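Local atomic coordinates of hypothetical protein BVU_2266 (Bacteroides vulgatus, PDB entry 3TZG), a protein that is of unknown function but folds as a porin-like beta barrel, which suggests, without proving, a place in the outer membrane. Residues K95-I108 against D182-R195. Residues are numbered along the deposited sequence; the frame is centred on the assembly and turned at random.
Sequences KQTVYDYKGDTIFI and DSFFYFLLNLGQLR
Tyr186, on helix 182-188, lays its ring against that of Tyr99 in an offset stack, with centroids 4.3 Å apart and planes 7° from parallel. The Tyr186 side chain leaves the helix with CG trans to the backbone N (chi1 169°), which carries the hydroxyl to the strand hairpin, where it donates a hydrogen bond to Tyr101 OH at 2.8 Å, near the planes of both rings. Tyr101 OH donates in turn to Ala75 O, and Tyr99 OH pairs with Ser78 OG; strand 74-85 thus supplies a partner to each phenol, and Tyr101 OH is held by two bonds. At the start of the helix, the extended chain of Lys95 brings NZ to Asp182 OD1 at 2.8 Å, a salt bridge using the syn lone pair; bonds to OD2 and Tyr112 OH are weak, as is a long ion pair with Asp179. Ser183 OG donates to Asp179 O. Apolar packing fills in beside the tyrosines: Ile108 CD1 lies 3.9 Å from Phe187 CZ, and Ile106 CD1 meets Leu194 CD1. Asn190, whose positive phi ends the helix in a Schellman motif, accepts the Leu194 N-H through OD1. Near the hairpin turn, Arg195 NH1 meets Asp104 OD1 in a weak, poorly angled salt bridge. A leucine at Tyr186, lacking ring and hydroxyl, would probably leave Tyr101 OH with no donor from the helix and the Tyr99 ring freer to shift. Matched donors and acceptors, as well as apolar packing, thus hold the helix to the barrel wall.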
ATOM      1  N   LYS A  95       4.579  -4.197  15.202  1.00 50.61           N
ATOM      2  CA  LYS A  95       5.190  -3.273  14.257  1.00 47.87           C
ATOM      3  C   LYS A  95       5.040  -1.828  14.732  1.00 52.17           C
ATOM      4  O   LYS A  95       3.931  -1.367  15.004  1.00 52.08           O
ATOM      5  CB  LYS A  95       4.569  -3.447  12.869  1.00 47.48           C
ATOM      6  CG  LYS A  95       5.280  -2.666  11.775  1.00 43.74           C
ATOM      7  CD  LYS A  95       4.497  -2.779  10.485  1.00 41.23           C
ATOM      8  CE  LYS A  95       5.102  -2.043   9.336  1.00 40.90           C
ATOM      9  NZ  LYS A  95       4.382  -2.296   8.072  1.00 46.64           N
ATOM     10  N   GLN A  96       6.168  -1.132  14.836  1.00 48.26           N
ATOM     11  CA  GLN A  96       6.231   0.279  15.199  1.00 47.48           C
ATOM     12  C   GLN A  96       6.748   1.092  14.017  1.00 50.74           C
ATOM     13  O   GLN A  96       7.878   0.892  13.560  1.00 51.92           O
ATOM     14  CB  GLN A  96       7.102   0.490  16.424  1.00 49.08           C
ATOM     15  CG  GLN A  96       6.404   0.208  17.704  1.00 59.91           C
ATOM     16  CD  GLN A  96       7.307   0.305  18.903  1.00 84.70           C
ATOM     17  OE1 GLN A  96       8.527   0.430  18.807  1.00 79.54           O
ATOM     18  NE2 GLN A  96       6.722   0.232  20.072  1.00 80.86           N
ATOM     19  N   THR A  97       5.928   2.003  13.526  1.00 45.68           N
ATOM     20  CA  THR A  97       6.299   2.779  12.354  1.00 45.17           C
ATOM     21  C   THR A  97       6.182   4.280  12.615  1.00 50.37           C
ATOM     22  O   THR A  97       5.308   4.716  13.378  1.00 52.71           O
ATOM     23  CB  THR A  97       5.394   2.358  11.178  1.00 48.52           C
ATOM     24  OG1 THR A  97       5.655   0.986  10.911  1.00 46.81           O
ATOM     25  CG2 THR A  97       5.660   3.159   9.919  1.00 44.92           C
ATOM     26  N   VAL A  98       7.064   5.053  11.944  1.00 43.01           N
ATOM     27  CA  VAL A  98       7.082   6.509  11.947  1.00 41.46           C
ATOM     28  C   VAL A  98       7.122   6.985  10.485  1.00 44.49           C
ATOM     29  O   VAL A  98       7.786   6.386   9.636  1.00 41.96           O
ATOM     30  CB  VAL A  98       8.213   7.136  12.806  1.00 44.69           C
ATOM     31  CG1 VAL A  98       7.936   6.931  14.288  1.00 45.01           C
ATOM     32  CG2 VAL A  98       9.604   6.614  12.415  1.00 43.49           C
ATOM     33  N   TYR A  99       6.339   8.031  10.198  1.00 44.62           N
ATOM     34  CA  TYR A  99       6.197   8.676   8.879  1.00 44.34           C
ATOM     35  C   TYR A  99       6.846  10.084   8.941  1.00 49.84           C
ATOM     36  O   TYR A  99       6.497  10.875   9.821  1.00 52.35           O
ATOM     37  CB  TYR A  99       4.694   8.742   8.480  1.00 45.01           C
ATOM     38  CG  TYR A  99       3.994   7.395   8.531  1.00 44.72           C
ATOM     39  CD1 TYR A  99       4.145   6.471   7.505  1.00 45.31           C
ATOM     40  CD2 TYR A  99       3.214   7.032   9.624  1.00 45.80           C
ATOM     41  CE1 TYR A  99       3.572   5.204   7.579  1.00 45.03           C
ATOM     42  CE2 TYR A  99       2.599   5.774   9.692  1.00 46.16           C
ATOM     43  CZ  TYR A  99       2.792   4.857   8.673  1.00 48.84           C
ATOM     44  OH  TYR A  99       2.230   3.592   8.726  1.00 42.15           O
ATOM     45  N   ASP A 100       7.853  10.353   8.082  1.00 44.26           N
ATOM     46  CA  ASP A 100       8.538  11.654   8.022  1.00 43.90           C
ATOM     47  C   ASP A 100       8.477  12.205   6.618  1.00 50.03           C
ATOM     48  O   ASP A 100       8.618  11.460   5.634  1.00 49.04           O
ATOM     49  CB  ASP A 100       9.965  11.579   8.500  1.00 45.07           C
ATOM     50  CG  ASP A 100      10.019  11.357   9.997  1.00 54.09           C
ATOM     51  OD1 ASP A 100      10.006  12.369  10.756  1.00 52.62           O
ATOM     52  OD2 ASP A 100      10.068  10.180  10.417  1.00 61.97           O
ATOM     53  N   TYR A 101       8.246  13.532   6.543  1.00 47.16           N
ATOM     54  CA  TYR A 101       8.016  14.275   5.311  1.00 46.46           C
ATOM     55  C   TYR A 101       9.012  15.392   5.180  1.00 51.05           C
ATOM     56  O   TYR A 101       9.174  16.133   6.131  1.00 51.42           O
ATOM     57  CB  TYR A 101       6.578  14.830   5.317  1.00 47.60           C
ATOM     58  CG  TYR A 101       5.543  13.795   5.689  1.00 47.91           C
ATOM     59  CD1 TYR A 101       4.969  12.977   4.722  1.00 48.66           C
ATOM     60  CD2 TYR A 101       5.164  13.603   7.013  1.00 49.01           C
ATOM     61  CE1 TYR A 101       4.007  12.025   5.059  1.00 47.57           C
ATOM     62  CE2 TYR A 101       4.233  12.625   7.365  1.00 49.00           C
ATOM     63  CZ  TYR A 101       3.632  11.863   6.379  1.00 48.78           C
ATOM     64  OH  TYR A 101       2.733  10.885   6.717  1.00 43.90           O
ATOM     65  N   LYS A 102       9.717  15.473   4.033  1.00 49.61           N
ATOM     66  CA  LYS A 102      10.750  16.474   3.700  1.00 52.28           C
ATOM     67  C   LYS A 102      10.486  16.902   2.254  1.00 62.05           C
ATOM     68  O   LYS A 102      10.822  16.200   1.297  1.00 59.64           O
ATOM     69  CB  LYS A 102      12.164  15.901   3.922  1.00 53.65           C
ATOM     70  CG  LYS A 102      13.253  16.934   4.160  1.00 72.46           C
ATOM     71  CD  LYS A 102      14.660  16.301   4.375  1.00 88.33           C
ATOM     72  CE  LYS A 102      14.819  15.493   5.656  1.00111.64           C
ATOM     73  NZ  LYS A 102      16.185  14.899   5.816  1.00121.30           N
ATOM     74  N   GLY A 103       9.749  17.989   2.123  1.00 65.29           N
ATOM     75  CA  GLY A 103       9.267  18.448   0.837  1.00 67.94           C
ATOM     76  C   GLY A 103       8.118  17.541   0.475  1.00 75.94           C
ATOM     77  O   GLY A 103       7.189  17.363   1.274  1.00 76.29           O
ATOM     78  N   ASP A 104       8.215  16.891  -0.679  1.00 74.46           N
ATOM     79  CA  ASP A 104       7.180  15.923  -1.052  1.00 73.59           C
ATOM     80  C   ASP A 104       7.573  14.512  -0.532  1.00 71.48           C
ATOM     81  O   ASP A 104       6.676  13.771  -0.116  1.00 70.61           O
ATOM     82  CB  ASP A 104       6.939  15.918  -2.581  1.00 77.02           C
ATOM     83  CG  ASP A 104       5.704  16.672  -3.059  1.00 95.91           C
ATOM     84  OD1 ASP A 104       4.749  16.823  -2.254  1.00 97.31           O
ATOM     85  OD2 ASP A 104       5.649  17.023  -4.271  1.00104.09           O
ATOM     86  N   THR A 105       8.928  14.174  -0.544  1.00 62.11           N
ATOM     87  CA  THR A 105       9.585  12.916  -0.121  1.00 57.15           C
ATOM     88  C   THR A 105       9.075  12.407   1.228  1.00 53.20           C
ATOM     89  O   THR A 105       8.929  13.197   2.167  1.00 53.15           O
ATOM     90  CB  THR A 105      11.088  13.112  -0.041  1.00 60.69           C
ATOM     91  OG1 THR A 105      11.507  13.807  -1.222  1.00 66.09           O
ATOM     92  CG2 THR A 105      11.860  11.795   0.143  1.00 51.90           C
ATOM     93  N   ILE A 106       8.776  11.077   1.296  1.00 42.99           N
ATOM     94  CA  ILE A 106       8.238  10.386   2.473  1.00 38.75           C
ATOM     95  C   ILE A 106       9.189   9.307   2.903  1.00 41.47           C
ATOM     96  O   ILE A 106       9.548   8.428   2.120  1.00 38.86           O
ATOM     97  CB  ILE A 106       6.827   9.785   2.230  1.00 39.90           C
ATOM     98  CG1 ILE A 106       5.844  10.811   1.638  1.00 40.77           C
ATOM     99  CG2 ILE A 106       6.251   9.146   3.497  1.00 39.29           C
ATOM    100  CD1 ILE A 106       4.559  10.211   1.123  1.00 47.75           C
ATOM    101  N   PHE A 107       9.565   9.352   4.182  1.00 39.67           N
ATOM    102  CA  PHE A 107      10.404   8.359   4.853  1.00 37.05           C
ATOM    103  C   PHE A 107       9.515   7.515   5.713  1.00 44.06           C
ATOM    104  O   PHE A 107       8.758   8.065   6.525  1.00 46.17           O
ATOM    105  CB  PHE A 107      11.516   9.038   5.687  1.00 37.63           C
ATOM    106  CG  PHE A 107      12.484   9.852   4.865  1.00 37.66           C
ATOM    107  CD1 PHE A 107      12.207  11.175   4.547  1.00 39.52           C
ATOM    108  CD2 PHE A 107      13.641   9.274   4.346  1.00 38.20           C
ATOM    109  CE1 PHE A 107      13.086  11.912   3.748  1.00 40.63           C
ATOM    110  CE2 PHE A 107      14.499  10.002   3.525  1.00 40.03           C
ATOM    111  CZ  PHE A 107      14.223  11.319   3.240  1.00 38.99           C
ATOM    112  N   ILE A 108       9.533   6.191   5.495  1.00 40.37           N
ATOM    113  CA  ILE A 108       8.768   5.253   6.317  1.00 40.01           C
ATOM    114  C   ILE A 108       9.779   4.328   6.993  1.00 44.03           C
ATOM    115  O   ILE A 108      10.577   3.673   6.321  1.00 43.77           O
ATOM    116  CB  ILE A 108       7.677   4.490   5.497  1.00 42.55           C
ATOM    117  CG1 ILE A 108       6.721   5.488   4.783  1.00 42.38           C
ATOM    118  CG2 ILE A 108       6.901   3.536   6.399  1.00 43.16           C
ATOM    119  CD1 ILE A 108       5.656   4.915   3.940  1.00 42.19           C
ATOM    120  N   ASP A 182      -0.736  -2.468   6.545  1.00 49.40           N
ATOM    121  CA  ASP A 182      -0.895  -1.163   7.175  1.00 47.91           C
ATOM    122  C   ASP A 182      -0.419  -0.064   6.206  1.00 49.31           C
ATOM    123  O   ASP A 182      -1.073   0.976   6.098  1.00 48.42           O
ATOM    124  CB  ASP A 182      -0.161  -1.090   8.523  1.00 49.91           C
ATOM    125  CG  ASP A 182       1.293  -1.470   8.494  1.00 56.42           C
ATOM    126  OD1 ASP A 182       1.598  -2.621   8.083  1.00 55.20           O
ATOM    127  OD2 ASP A 182       2.128  -0.652   8.960  1.00 62.36           O
ATOM    128  N   SER A 183       0.666  -0.321   5.446  1.00 44.96           N
ATOM    129  CA  SER A 183       1.158   0.637   4.458  1.00 44.05           C
ATOM    130  C   SER A 183       0.172   0.724   3.284  1.00 48.57           C
ATOM    131  O   SER A 183      -0.039   1.819   2.741  1.00 48.65           O
ATOM    132  CB  SER A 183       2.555   0.267   3.982  1.00 48.03           C
ATOM    133  OG  SER A 183       3.578   0.662   4.894  1.00 62.26           O
ATOM    134  N   PHE A 184      -0.479  -0.422   2.928  1.00 42.78           N
ATOM    135  CA  PHE A 184      -1.497  -0.441   1.889  1.00 40.95           C
ATOM    136  C   PHE A 184      -2.576   0.593   2.230  1.00 45.99           C
ATOM    137  O   PHE A 184      -2.818   1.505   1.432  1.00 46.86           O
ATOM    138  CB  PHE A 184      -2.095  -1.845   1.727  1.00 42.66           C
ATOM    139  CG  PHE A 184      -3.365  -1.868   0.915  1.00 44.09           C
ATOM    140  CD1 PHE A 184      -3.321  -1.820  -0.470  1.00 45.33           C
ATOM    141  CD2 PHE A 184      -4.612  -1.906   1.540  1.00 47.23           C
ATOM    142  CE1 PHE A 184      -4.496  -1.837  -1.216  1.00 45.99           C
ATOM    143  CE2 PHE A 184      -5.792  -1.917   0.786  1.00 49.16           C
ATOM    144  CZ  PHE A 184      -5.723  -1.897  -0.582  1.00 45.58           C
ATOM    145  N   PHE A 185      -3.170   0.487   3.448  1.00 41.04           N
ATOM    146  CA  PHE A 185      -4.204   1.395   3.927  1.00 39.93           C
ATOM    147  C   PHE A 185      -3.678   2.836   4.071  1.00 43.22           C
ATOM    148  O   PHE A 185      -4.400   3.781   3.717  1.00 42.87           O
ATOM    149  CB  PHE A 185      -4.783   0.898   5.246  1.00 42.23           C
ATOM    150  CG  PHE A 185      -5.724  -0.256   5.024  1.00 44.82           C
ATOM    151  CD1 PHE A 185      -6.867  -0.107   4.238  1.00 47.82           C
ATOM    152  CD2 PHE A 185      -5.464  -1.507   5.577  1.00 46.64           C
ATOM    153  CE1 PHE A 185      -7.718  -1.194   4.005  1.00 48.62           C
ATOM    154  CE2 PHE A 185      -6.322  -2.587   5.344  1.00 48.41           C
ATOM    155  CZ  PHE A 185      -7.439  -2.420   4.560  1.00 46.53           C
ATOM    156  N   TYR A 186      -2.419   3.000   4.512  1.00 39.41           N
ATOM    157  CA  TYR A 186      -1.797   4.314   4.623  1.00 40.66           C
ATOM    158  C   TYR A 186      -1.846   5.060   3.290  1.00 47.59           C
ATOM    159  O   TYR A 186      -2.185   6.236   3.292  1.00 49.82           O
ATOM    160  CB  TYR A 186      -0.343   4.186   5.100  1.00 41.75           C
ATOM    161  CG  TYR A 186       0.453   5.469   4.998  1.00 42.46           C
ATOM    162  CD1 TYR A 186       0.424   6.417   6.021  1.00 44.41           C
ATOM    163  CD2 TYR A 186       1.256   5.727   3.891  1.00 42.63           C
ATOM    164  CE1 TYR A 186       1.192   7.581   5.950  1.00 45.82           C
ATOM    165  CE2 TYR A 186       2.028   6.887   3.808  1.00 43.61           C
ATOM    166  CZ  TYR A 186       1.999   7.805   4.844  1.00 48.96           C
ATOM    167  OH  TYR A 186       2.747   8.945   4.757  1.00 44.90           O
ATOM    168  N   PHE A 187      -1.521   4.381   2.161  1.00 43.65           N
ATOM    169  CA  PHE A 187      -1.553   4.973   0.825  1.00 42.27           C
ATOM    170  C   PHE A 187      -2.975   5.047   0.281  1.00 46.54           C
ATOM    171  O   PHE A 187      -3.361   6.121  -0.205  1.00 46.12           O
ATOM    172  CB  PHE A 187      -0.645   4.219  -0.173  1.00 42.76           C
ATOM    173  CG  PHE A 187       0.821   4.500   0.094  1.00 43.28           C
ATOM    174  CD1 PHE A 187       1.362   5.755  -0.150  1.00 45.01           C
ATOM    175  CD2 PHE A 187       1.643   3.528   0.636  1.00 45.12           C
ATOM    176  CE1 PHE A 187       2.696   6.032   0.147  1.00 44.98           C
ATOM    177  CE2 PHE A 187       2.988   3.814   0.936  1.00 47.28           C
ATOM    178  CZ  PHE A 187       3.498   5.063   0.686  1.00 44.32           C
ATOM    179  N   LEU A 188      -3.767   3.940   0.390  1.00 43.51           N
ATOM    180  CA  LEU A 188      -5.159   3.855  -0.121  1.00 43.27           C
ATOM    181  C   LEU A 188      -6.064   4.960   0.461  1.00 48.01           C
ATOM    182  O   LEU A 188      -6.889   5.496  -0.270  1.00 47.55           O
ATOM    183  CB  LEU A 188      -5.772   2.477   0.197  1.00 42.99           C
ATOM    184  CG  LEU A 188      -7.176   2.176  -0.355  1.00 47.65           C
ATOM    185  CD1 LEU A 188      -7.109   1.697  -1.795  1.00 46.87           C
ATOM    186  CD2 LEU A 188      -7.876   1.121   0.477  1.00 48.64           C
ATOM    187  N   LEU A 189      -5.897   5.301   1.759  1.00 45.22           N
ATOM    188  CA  LEU A 189      -6.729   6.295   2.451  1.00 45.97           C
ATOM    189  C   LEU A 189      -6.060   7.677   2.454  1.00 51.92           C
ATOM    190  O   LEU A 189      -6.592   8.607   3.072  1.00 53.96           O
ATOM    191  CB  LEU A 189      -7.016   5.841   3.908  1.00 46.47           C
ATOM    192  CG  LEU A 189      -7.505   4.387   4.150  1.00 50.88           C
ATOM    193  CD1 LEU A 189      -7.948   4.209   5.571  1.00 52.85           C
ATOM    194  CD2 LEU A 189      -8.650   3.977   3.205  1.00 50.46           C
ATOM    195  N   ASN A 190      -4.904   7.815   1.748  1.00 46.88           N
ATOM    196  CA  ASN A 190      -4.115   9.043   1.582  1.00 47.16           C
ATOM    197  C   ASN A 190      -3.795   9.704   2.954  1.00 52.98           C
ATOM    198  O   ASN A 190      -3.974  10.926   3.130  1.00 53.52           O
ATOM    199  CB  ASN A 190      -4.834  10.056   0.657  1.00 46.72           C
ATOM    200  CG  ASN A 190      -3.919  11.128   0.103  1.00 74.62           C
ATOM    201  OD1 ASN A 190      -2.742  10.886  -0.213  1.00 69.77           O
ATOM    202  ND2 ASN A 190      -4.446  12.335  -0.051  1.00 67.82           N
ATOM    203  N   LEU A 191      -3.290   8.893   3.910  1.00 48.33           N
ATOM    204  CA  LEU A 191      -2.978   9.401   5.243  1.00 48.90           C
ATOM    205  C   LEU A 191      -1.700  10.278   5.201  1.00 55.21           C
ATOM    206  O   LEU A 191      -1.454  11.051   6.142  1.00 55.69           O
ATOM    207  CB  LEU A 191      -2.838   8.270   6.273  1.00 48.13           C
ATOM    208  CG  LEU A 191      -4.001   7.280   6.409  1.00 52.13           C
ATOM    209  CD1 LEU A 191      -3.770   6.342   7.582  1.00 52.22           C
ATOM    210  CD2 LEU A 191      -5.340   7.979   6.594  1.00 53.56           C
ATOM    211  N   GLY A 192      -0.943  10.185   4.100  1.00 50.45           N
ATOM    212  CA  GLY A 192       0.248  11.003   3.892  1.00 50.25           C
ATOM    213  C   GLY A 192      -0.103  12.358   3.293  1.00 55.97           C
ATOM    214  O   GLY A 192       0.775  13.216   3.138  1.00 55.55           O
ATOM    215  N   GLN A 193      -1.410  12.546   2.922  1.00 53.01           N
ATOM    216  CA  GLN A 193      -1.995  13.759   2.337  1.00 53.20           C
ATOM    217  C   GLN A 193      -1.158  14.165   1.086  1.00 55.03           C
ATOM    218  O   GLN A 193      -0.709  15.299   0.945  1.00 56.38           O
ATOM    219  CB  GLN A 193      -2.051  14.848   3.410  1.00 56.10           C
ATOM    220  CG  GLN A 193      -3.078  15.933   3.235  1.00 81.03           C
ATOM    221  CD  GLN A 193      -2.969  16.934   4.380  1.00107.57           C
ATOM    222  OE1 GLN A 193      -1.876  17.428   4.740  1.00 97.63           O
ATOM    223  NE2 GLN A 193      -4.104  17.256   4.990  1.00103.57           N
ATOM    224  N   LEU A 194      -0.978  13.197   0.176  1.00 48.55           N
ATOM    225  CA  LEU A 194      -0.253  13.299  -1.083  1.00 46.98           C
ATOM    226  C   LEU A 194      -0.870  14.329  -2.034  1.00 55.73           C
ATOM    227  O   LEU A 194      -2.089  14.372  -2.228  1.00 56.25           O
ATOM    228  CB  LEU A 194      -0.228  11.934  -1.766  1.00 44.77           C
ATOM    229  CG  LEU A 194       0.839  10.913  -1.369  1.00 47.81           C
ATOM    230  CD1 LEU A 194       0.956  10.711   0.137  1.00 46.42           C
ATOM    231  CD2 LEU A 194       0.579   9.601  -2.078  1.00 51.57           C
ATOM    232  N   ARG A 195       0.011  15.140  -2.639  1.00 54.92           N
ATOM    233  CA  ARG A 195      -0.268  16.217  -3.584  1.00 55.84           C
ATOM    234  C   ARG A 195      -1.000  15.678  -4.862  1.00 59.95           C
ATOM    235  O   ARG A 195      -1.906  16.354  -5.357  1.00 61.77           O
ATOM    236  CB  ARG A 195       1.077  16.903  -3.935  1.00 54.69           C
ATOM    237  CG  ARG A 195       1.031  18.085  -4.894  1.00 74.15           C
ATOM    238  CD  ARG A 195       2.359  18.841  -4.970  1.00 96.80           C
ATOM    239  NE  ARG A 195       2.389  20.036  -4.124  1.00114.29           N
ATOM    240  CZ  ARG A 195       2.917  20.086  -2.904  1.00128.79           C
ATOM    241  NH1 ARG A 195       3.485  19.012  -2.373  1.00116.59           N
ATOM    242  NH2 ARG A 195       2.892  21.213  -2.211  1.00115.25           N
TER